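Local coordinates for protein gamma-glutamyltranspeptidase (Ggt) (Helicobacter pylori 26695, PDB 5BPK) that probably cleaves gamma-glutamyl compounds such as glutathione and transfers the gamma-glutamyl group to water or to amino-acid and peptide acceptors, as an Ntn-hydrolase, at residues I32-V37 and I50-L55; A40-P45 and F70-V75; G86-H91 and E144-K149. All blocks are in the same frame, centred on the assembly; numbering follows the deposited sequence.

Contact 1 joins strand 32-34 and the turn after it to helix 45-56; contact 2 joins the connection between strand 38-41 and helix 45-56 to helix 61-75. The two touch: Q52 bonds the backbone of A40, and I50 packs on A71. Contact 1 lies furthest out, its centre about 23 Å from the centre of the chain, only partly buried, and mixes amides with a valine–leucine pair. Contact 2 is buried and sets a histidine and a serine against aliphatic side chains. Contact 3 touches neither; buried between strand 85-91 and helix 139-150, it is wholly apolar across its two segments. In all three, the strand involved pairs with the other chain of the enzyme.

Contact 1: I32-V37 and I50-L55; sequences IKNTKV and IGQKVL
V37 lies across L55, the two side chains crossing obliquely, and this pair forms the apolar half of the contact. The methyl CG2 of V37 meets CB of L55 at 3.9 Å. V37 CG1, anti to the carbonyl carbon (chi1 -61°), approaches the backbone instead, 3.8 Å from O of L55. In return the branch of L55 closes over the backbone of V37, with L55 CD1 3.7 Å from V37 O. A compact beta-branched residue suits this site, since its two methyls meet different parts of one helix residue.

The amide half is built differently. N34 and Q52 reach toward each other from opposite directions, their amide planes 44° apart, and N34 ND2 stands 3.7 Å from Q52 NE2. Two amide nitrogens, both donors, meet there, so this is packing and no hydrogen bond. OD1 of N34 takes the N-H of K36 at 2.8 Å, from above its carbonyl plane, and that of V37 at 2.9 Å, lying in the plane, which makes an Asx turn and an Asx motif; G38 N is a further donor. Q52, bent at chi2 (68°), sends NE2 to G38 O and OE1 to A40 N.

Strand 32-34 pairs with a strand of the other chain, and L55 packs on D8 of that chain. The chemistry implies that the polar groups are spent on backbone atoms of the same chain: asparagine shapes the bend after strand 32-34, glutamine ties helix 45-56 to strand 38-41, and the direct grip between the two segments is left to van der Waals contact.

Contact 2: A40-P45 and F70-V75; sequences ALSSHP and FALAVV
The imidazole of H44 is covered on one face by V75, and here the contact is tightest. Methyl CG2 of V75 sits 3.8 Å from the ring centroid and 19° off its normal, a CH-pi contact displaced toward the rim, so that V75 CG2 comes within 3.6 Å of H44 CG. The ring carbon H44 CD2 also approaches the backbone O of V75 to 3.3 Å. With CG anti to the backbone N (chi1 -162°), H44 carries its ring out from the turn and over the last residue of helix 61-75. A flat aromatic suits this place, because its face accepts a methyl while ND1 at the rim accepts the N-H of L46, capping helix 45-56.

Packing is slacker one turn back along the helix. L72 splits its branch between two residues, with CD2 3.9 Å from H44 CB and equally 3.9 Å from S42 OG, while CD1 is at 4.2 Å from S42 CB. The serine hydroxyl is meanwhile engaged in polar bonds: S42 OG accepts the N-H of H44 at 3.2 Å, closing an ST turn, and is hydrogen-bonded to S48 OG. A small hydroxyl residue can thus shape the turn and still let leucine rest against it. Toward solvent lies P45, exposed, with its CB directed away from the helix, and H44 itself is only partly buried. S43, by contrast, is covered by the partner subunit, its OG bonded to D163 and N165 of the other chain.

Strand 38-41, which pairs with a strand of the other chain, gives way to helix 45-56 through an ST turn that ends on H44, itself the N-cap of that helix. Packed on helix 61-75, this strand-to-helix connection is consistent with the layered Ntn-hydrolase fold.

Contact 3: G86-H91 and E144-K149; sequences GFAVIH and EAMLKK. With EDO (1,2-ethanediol), chain M; EDO (1,2-ethanediol), chain P.
On the helix side, M146 alone meets the strand, reaching from helix 139-150 to two residues on the same face of strand 85-91. Its terminal methyl CE stands 4.1 Å from CB of A88, and the root of the chain, M146 CB, is 4.4 Å from CD1 of I90. CG lies between the backbone N and the carbonyl carbon (chi1 69°), and a bend at chi3 (119°) turns CE to the alanine. The partners suit their places: the small A88 is met by the end of the long chain, whereas I90 extends its own delta methyl to the base of that chain. M146 also rests on I62 and V66 of helix 61-75 and on L100 of the adjoining strand.

Hydrogen bonds lie beside this packing, two of them to ethanediol molecules probably from the crystallisation liquor. In the one of chain M, O2 donates a hydrogen bond to the backbone O of A145 at 2.9 Å. The one in chain P lies at the edge of the H91 ring, near its plane, where its O2 and H91 NE2 are hydrogen-bonded at 2.8 Å, nearly straight at 166°. The other nitrogen, H91 ND1, is bonded to N97 OD1.

Backbone bonding keeps the strand in its sheet: A88 pairs with L100 and I90 with V98, and another chain of the enzyme pairs along its remaining edge. With no hydrogen bond or charge pair between 86-91 and 144-149, the chemistry implies that these segments meet through light van der Waals contact and burial of hydrocarbon, centred on one long, unbranched methionine, while K149 gives the helix a cation-pi tie to W263 of the sheet.

Contact 1: I32-V37 and I50-L55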
loop_
_atom_site.group_PDB
_atom_site.type_symbol
_atom_site.label_atom_id
_atom_site.label_comp_id
_atom_site.label_asym_id
_atom_site.label_seq_id
_atom_site.Cartn_x
_atom_site.Cartn_y
_atom_site.Cartn_z
ATOM N N ILE A 32 12.312 0.388 -18.237
ATOM C CA ILE A 32 13.455 -0.428 -17.856
ATOM C C ILE A 32 13.241 -1.781 -18.533
ATOM O O ILE A 32 12.099 -2.247 -18.637
ATOM C CB ILE A 32 13.494 -0.621 -16.317
ATOM C CG1 ILE A 32 13.605 0.731 -15.593
ATOM C CG2 ILE A 32 14.635 -1.546 -15.913
ATOM C CD1 ILE A 32 13.200 0.680 -14.110
ATOM N N LYS A 33 14.324 -2.407 -18.996
ATOM C CA LYS A 33 14.238 -3.678 -19.713
ATOM C C LYS A 33 15.201 -4.716 -19.137
ATOM O O LYS A 33 16.350 -4.403 -18.832
ATOM C CB LYS A 33 14.541 -3.460 -21.199
ATOM C CG LYS A 33 14.402 -4.685 -22.089
ATOM C CD LYS A 33 14.853 -4.349 -23.519
ATOM C CE LYS A 33 14.723 -5.533 -24.457
ATOM N NZ LYS A 33 14.951 -5.116 -25.878
ATOM N N ASN A 34 14.707 -5.942 -18.964
ATOM C CA ASN A 34 15.552 -7.090 -18.642
ATOM C C ASN A 34 15.103 -8.299 -19.442
ATOM O O ASN A 34 13.903 -8.523 -19.630
ATOM C CB ASN A 34 15.519 -7.385 -17.142
ATOM C CG ASN A 34 16.570 -8.387 -16.728
ATOM O OD1 ASN A 34 16.380 -9.595 -16.883
ATOM N ND2 ASN A 34 17.688 -7.889 -16.194
ATOM N N THR A 35 16.066 -9.071 -19.943
ATOM C CA THR A 35 15.750 -10.248 -20.751
ATOM C C THR A 35 16.362 -11.535 -20.191
ATOM O O THR A 35 16.407 -12.550 -20.900
ATOM C CB THR A 35 16.246 -10.069 -22.196
ATOM O OG1 THR A 35 17.663 -9.875 -22.184
ATOM C CG2 THR A 35 15.555 -8.870 -22.851
ATOM N N LYS A 36 16.816 -11.499 -18.933
ATOM C CA LYS A 36 17.584 -12.609 -18.344
ATOM C C LYS A 36 17.017 -13.145 -17.021
ATOM O O LYS A 36 16.666 -14.327 -16.925
ATOM C CB LYS A 36 19.043 -12.187 -18.142
ATOM C CG LYS A 36 19.787 -11.783 -19.423
ATOM N N VAL A 37 16.969 -12.294 -15.997
ATOM C CA VAL A 37 16.602 -12.721 -14.638
ATOM C C VAL A 37 15.338 -12.065 -14.084
ATOM O O VAL A 37 14.867 -12.432 -13.014
ATOM C CB VAL A 37 17.762 -12.484 -13.633
ATOM C CG1 VAL A 37 18.998 -13.296 -14.065
ATOM C CG2 VAL A 37 18.088 -10.995 -13.500
ATOM N N ILE A 50 19.506 -3.970 -4.532
ATOM C CA ILE A 50 19.635 -5.142 -3.662
ATOM C C ILE A 50 18.732 -6.277 -4.179
ATOM O O ILE A 50 19.179 -7.419 -4.325
ATOM C CB ILE A 50 19.327 -4.780 -2.182
ATOM C CG1 ILE A 50 20.513 -4.035 -1.557
ATOM C CG2 ILE A 50 19.011 -6.018 -1.369
ATOM C CD1 ILE A 50 20.161 -3.310 -0.260
ATOM N N GLY A 51 17.471 -5.957 -4.479
ATOM C CA GLY A 51 16.544 -6.951 -5.030
ATOM C C GLY A 51 17.011 -7.512 -6.367
ATOM O O GLY A 51 16.931 -8.713 -6.620
ATOM N N GLN A 52 17.510 -6.629 -7.226
ATOM C CA GLN A 52 17.982 -7.030 -8.553
ATOM C C GLN A 52 19.202 -7.955 -8.454
ATOM O O GLN A 52 19.316 -8.920 -9.217
ATOM C CB GLN A 52 18.310 -5.795 -9.406
ATOM C CG GLN A 52 18.465 -6.114 -10.897
ATOM C CD GLN A 52 17.166 -6.536 -11.571
ATOM O OE1 GLN A 52 16.082 -6.036 -11.246
ATOM N NE2 GLN A 52 17.268 -7.459 -12.519
ATOM N N LYS A 53 20.108 -7.661 -7.521
ATOM C CA LYS A 53 21.277 -8.502 -7.282
ATOM C C LYS A 53 20.857 -9.895 -6.810
ATOM O O LYS A 53 21.453 -10.884 -7.227
ATOM C CB LYS A 53 22.230 -7.837 -6.282
ATOM C CG LYS A 53 23.499 -8.622 -6.005
ATOM C CD LYS A 53 24.539 -7.746 -5.316
ATOM N N VAL A 54 19.817 -9.985 -5.973
ATOM C CA VAL A 54 19.280 -11.297 -5.579
ATOM C C VAL A 54 18.843 -12.118 -6.800
ATOM O O VAL A 54 19.193 -13.295 -6.915
ATOM C CB VAL A 54 18.137 -11.190 -4.540
ATOM C CG1 VAL A 54 17.462 -12.548 -4.342
ATOM C CG2 VAL A 54 18.677 -10.654 -3.208
ATOM N N LEU A 55 18.118 -11.496 -7.723
ATOM C CA LEU A 55 17.758 -12.164 -8.977
ATOM C C LEU A 55 18.999 -12.556 -9.797
ATOM O O LEU A 55 19.068 -13.674 -10.325
ATOM C CB LEU A 55 16.827 -11.303 -9.825
ATOM C CG LEU A 55 15.470 -10.950 -9.230
ATOM C CD1 LEU A 55 14.713 -10.024 -10.173
ATOM C CD2 LEU A 55 14.646 -12.205 -8.901
#

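Contact 2: A40-P45 and F70-V75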
loop_
_atom_site.group_PDB
_atom_site.type_symbol
_atom_site.label_atom_id
_atom_site.label_comp_id
_atom_site.label_asym_id
_atom_site.label_seq_id
_atom_site.Cartn_x
_atom_site.Cartn_y
_atom_site.Cartn_z
ATOM N N ALA A 40 13.266 -6.318 -10.198
ATOM C CA ALA A 40 12.870 -6.032 -8.820
ATOM C C ALA A 40 12.852 -4.509 -8.680
ATOM O O ALA A 40 13.908 -3.868 -8.692
ATOM C CB ALA A 40 13.855 -6.664 -7.851
ATOM N N LEU A 41 11.662 -3.930 -8.577
ATOM C CA LEU A 41 11.510 -2.474 -8.593
ATOM C C LEU A 41 10.856 -1.939 -7.331
ATOM O O LEU A 41 9.785 -2.403 -6.929
ATOM C CB LEU A 41 10.675 -2.044 -9.801
ATOM C CG LEU A 41 11.193 -2.355 -11.204
ATOM C CD1 LEU A 41 10.169 -1.890 -12.228
ATOM C CD2 LEU A 41 12.530 -1.687 -11.424
ATOM N N SER A 42 11.514 -0.957 -6.730
ATOM C CA SER A 42 11.034 -0.271 -5.541
ATOM C C SER A 42 11.225 1.233 -5.719
ATOM O O SER A 42 11.808 1.683 -6.704
ATOM C CB SER A 42 11.804 -0.747 -4.306
ATOM O OG SER A 42 13.043 -0.058 -4.161
ATOM N N SER A 43 10.757 2.000 -4.737
ATOM C CA SER A 43 10.887 3.450 -4.746
ATOM C C SER A 43 12.247 3.968 -4.271
ATOM O O SER A 43 12.440 5.179 -4.211
ATOM C CB SER A 43 9.776 4.072 -3.891
ATOM O OG SER A 43 8.515 3.913 -4.524
ATOM N N HIS A 44 13.178 3.087 -3.907
ATOM C CA HIS A 44 14.528 3.539 -3.545
ATOM C C HIS A 44 15.572 2.751 -4.336
ATOM O O HIS A 44 15.615 1.528 -4.248
ATOM C CB HIS A 44 14.815 3.418 -2.047
ATOM C CG HIS A 44 15.975 4.255 -1.604
ATOM N ND1 HIS A 44 17.265 4.023 -2.035
ATOM C CD2 HIS A 44 16.040 5.345 -0.797
ATOM C CE1 HIS A 44 18.076 4.922 -1.501
ATOM N NE2 HIS A 44 17.359 5.736 -0.747
ATOM N N PRO A 45 16.411 3.456 -5.109
ATOM C CA PRO A 45 17.377 2.755 -5.946
ATOM C C PRO A 45 18.298 1.795 -5.194
ATOM O O PRO A 45 18.684 0.799 -5.759
ATOM C CB PRO A 45 18.176 3.884 -6.603
ATOM C CG PRO A 45 17.285 5.061 -6.571
ATOM C CD PRO A 45 16.494 4.919 -5.289
ATOM N N PHE A 70 13.372 -5.664 3.790
ATOM C CA PHE A 70 14.307 -5.231 4.840
ATOM C C PHE A 70 15.160 -4.016 4.443
ATOM O O PHE A 70 15.431 -3.156 5.282
ATOM C CB PHE A 70 15.204 -6.380 5.305
ATOM C CG PHE A 70 14.478 -7.421 6.118
ATOM C CD1 PHE A 70 13.963 -7.097 7.362
ATOM C CD2 PHE A 70 14.303 -8.714 5.640
ATOM C CE1 PHE A 70 13.289 -8.034 8.129
ATOM C CE2 PHE A 70 13.628 -9.663 6.407
ATOM C CZ PHE A 70 13.126 -9.314 7.656
ATOM N N ALA A 71 15.597 -3.949 3.185
ATOM C CA ALA A 71 16.390 -2.799 2.716
ATOM C C ALA A 71 15.605 -1.490 2.829
ATOM O O ALA A 71 16.126 -0.499 3.330
ATOM C CB ALA A 71 16.885 -3.019 1.287
ATOM N N LEU A 72 14.343 -1.497 2.412
ATOM C CA LEU A 72 13.514 -0.289 2.507
ATOM C C LEU A 72 13.268 0.142 3.958
ATOM O O LEU A 72 13.069 1.331 4.234
ATOM C CB LEU A 72 12.170 -0.501 1.796
ATOM C CG LEU A 72 12.182 -0.565 0.271
ATOM C CD1 LEU A 72 10.798 -1.017 -0.256
ATOM C CD2 LEU A 72 12.580 0.783 -0.330
ATOM N N ALA A 73 13.270 -0.820 4.883
ATOM C CA ALA A 73 13.154 -0.504 6.312
ATOM C C ALA A 73 14.309 0.377 6.827
ATOM O O ALA A 73 14.170 1.060 7.854
ATOM C CB ALA A 73 13.041 -1.793 7.153
ATOM N N VAL A 74 15.426 0.358 6.104
ATOM C CA VAL A 74 16.613 1.130 6.449
ATOM C C VAL A 74 16.706 2.413 5.603
ATOM O O VAL A 74 16.892 3.492 6.141
ATOM C CB VAL A 74 17.880 0.263 6.264
ATOM C CG1 VAL A 74 19.152 1.072 6.549
ATOM C CG2 VAL A 74 17.813 -0.945 7.164
ATOM N N VAL A 75 16.548 2.294 4.289
ATOM C CA VAL A 75 16.814 3.423 3.380
ATOM C C VAL A 75 15.604 4.296 3.073
ATOM O O VAL A 75 15.758 5.370 2.491
ATOM C CB VAL A 75 17.445 2.954 2.058
ATOM C CG1 VAL A 75 18.760 2.209 2.337
ATOM C CG2 VAL A 75 16.486 2.068 1.231
#

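Contact 3: G86-H91 and E144-K149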
loop_
_atom_site.group_PDB
_atom_site.type_symbol
_atom_site.label_atom_id
_atom_site.label_comp_id
_atom_site.label_asym_id
_atom_site.label_seq_id
_atom_site.Cartn_x
_atom_site.Cartn_y
_atom_site.Cartn_z
ATOM N N GLY A 86 1.612 -4.957 6.099
ATOM C CA GLY A 86 1.229 -4.858 4.704
ATOM C C GLY A 86 0.729 -6.164 4.135
ATOM O O GLY A 86 0.325 -7.049 4.875
ATOM N N PHE A 87 0.760 -6.254 2.808
ATOM C CA PHE A 87 0.227 -7.379 2.059
ATOM C C PHE A 87 1.166 -7.768 0.930
ATOM O O PHE A 87 1.804 -6.901 0.307
ATOM C CB PHE A 87 -1.123 -7.011 1.439
ATOM C CG PHE A 87 -2.139 -6.523 2.430
ATOM C CD1 PHE A 87 -2.757 -7.408 3.302
ATOM C CD2 PHE A 87 -2.484 -5.187 2.480
ATOM C CE1 PHE A 87 -3.701 -6.951 4.229
ATOM C CE2 PHE A 87 -3.440 -4.717 3.393
ATOM C CZ PHE A 87 -4.046 -5.610 4.270
ATOM N N ALA A 88 1.195 -9.054 0.610
ATOM C CA ALA A 88 1.912 -9.534 -0.573
ATOM C C ALA A 88 0.971 -10.410 -1.369
ATOM O O ALA A 88 0.416 -11.367 -0.834
ATOM C CB ALA A 88 3.140 -10.336 -0.192
ATOM N N VAL A 89 0.775 -10.064 -2.633
ATOM C CA VAL A 89 0.037 -10.888 -3.567
ATOM C C VAL A 89 1.086 -11.602 -4.434
ATOM O O VAL A 89 2.006 -10.974 -4.993
ATOM C CB VAL A 89 -0.976 -10.041 -4.364
ATOM C CG1 VAL A 89 -1.518 -10.795 -5.563
ATOM C CG2 VAL A 89 -2.116 -9.620 -3.453
ATOM N N ILE A 90 0.964 -12.926 -4.516
ATOM C CA ILE A 90 2.018 -13.745 -5.101
ATOM C C ILE A 90 1.421 -14.688 -6.129
ATOM O O ILE A 90 0.432 -15.353 -5.845
ATOM C CB ILE A 90 2.739 -14.574 -4.028
ATOM C CG1 ILE A 90 3.385 -13.650 -2.979
ATOM C CG2 ILE A 90 3.782 -15.487 -4.692
ATOM C CD1 ILE A 90 3.877 -14.357 -1.718
ATOM N N HIS A 91 2.013 -14.719 -7.322
ATOM C CA HIS A 91 1.684 -15.714 -8.339
ATOM C C HIS A 91 2.895 -16.624 -8.464
ATOM O O HIS A 91 4.003 -16.148 -8.685
ATOM C CB HIS A 91 1.352 -15.056 -9.682
ATOM C CG HIS A 91 1.243 -16.032 -10.811
ATOM N ND1 HIS A 91 0.069 -16.679 -11.130
ATOM C CD2 HIS A 91 2.175 -16.498 -11.674
ATOM C CE1 HIS A 91 0.281 -17.493 -12.150
ATOM N NE2 HIS A 91 1.550 -17.402 -12.501
ATOM N N GLU A 144 9.296 -13.263 6.929
ATOM C CA GLU A 144 9.712 -14.627 7.242
ATOM C C GLU A 144 8.747 -15.667 6.657
ATOM O O GLU A 144 9.173 -16.698 6.118
ATOM C CB GLU A 144 9.852 -14.835 8.749
ATOM C CG GLU A 144 10.448 -16.194 9.086
ATOM C CD GLU A 144 10.582 -16.426 10.568
ATOM O OE1 GLU A 144 11.701 -16.250 11.076
ATOM O OE2 GLU A 144 9.566 -16.771 11.216
ATOM N N ALA A 145 7.452 -15.404 6.775
ATOM C CA ALA A 145 6.425 -16.314 6.266
ATOM C C ALA A 145 6.590 -16.595 4.773
ATOM O O ALA A 145 6.568 -17.757 4.346
ATOM C CB ALA A 145 5.036 -15.759 6.553
ATOM N N MET A 146 6.769 -15.553 3.966
ATOM C CA MET A 146 6.920 -15.806 2.528
ATOM C C MET A 146 8.257 -16.484 2.209
ATOM O O MET A 146 8.306 -17.374 1.367
ATOM C CB MET A 146 6.658 -14.568 1.659
ATOM C CG MET A 146 7.634 -13.444 1.723
ATOM S SD MET A 146 7.047 -12.183 0.552
ATOM C CE MET A 146 6.758 -10.803 1.639
ATOM N N LEU A 147 9.323 -16.113 2.910
ATOM C CA LEU A 147 10.615 -16.761 2.688
ATOM C C LEU A 147 10.545 -18.252 3.009
ATOM O O LEU A 147 10.998 -19.095 2.219
ATOM C CB LEU A 147 11.694 -16.116 3.551
ATOM C CG LEU A 147 13.109 -16.582 3.226
ATOM C CD1 LEU A 147 13.468 -16.246 1.775
ATOM C CD2 LEU A 147 14.089 -15.960 4.194
ATOM N N LYS A 148 9.976 -18.578 4.165
ATOM C CA LYS A 148 9.858 -19.974 4.580
ATOM C C LYS A 148 9.034 -20.813 3.608
ATOM O O LYS A 148 9.417 -21.932 3.289
ATOM C CB LYS A 148 9.300 -20.088 5.997
ATOM C CG LYS A 148 10.345 -19.846 7.065
ATOM C CD LYS A 148 9.836 -20.223 8.461
ATOM C CE LYS A 148 10.942 -20.112 9.507
ATOM N NZ LYS A 148 10.561 -20.726 10.813
ATOM N N LYS A 149 7.906 -20.283 3.138
ATOM C CA LYS A 149 6.989 -21.074 2.306
ATOM C C LYS A 149 7.439 -21.188 0.847
ATOM O O LYS A 149 7.248 -22.240 0.226
ATOM C CB LYS A 149 5.581 -20.492 2.365
ATOM C CG LYS A 149 4.477 -21.432 1.941
ATOM C CD LYS A 149 3.117 -20.937 2.418
ATOM C CE LYS A 149 2.023 -21.975 2.190
ATOM N NZ LYS A 149 0.727 -21.555 2.819
HETATM C C1 EDO M . 4.288 -19.125 7.666
HETATM O O1 EDO M . 2.868 -18.985 7.726
HETATM C C2 EDO M . 4.710 -19.449 6.237
HETATM O O2 EDO M . 6.064 -19.921 6.203
HETATM C C1 EDO P . 3.631 -16.943 -14.789
HETATM O O1 EDO P . 4.287 -16.418 -15.964
HETATM C C2 EDO P . 3.914 -18.428 -14.598
HETATM O O2 EDO P . 2.713 -19.175 -14.320
#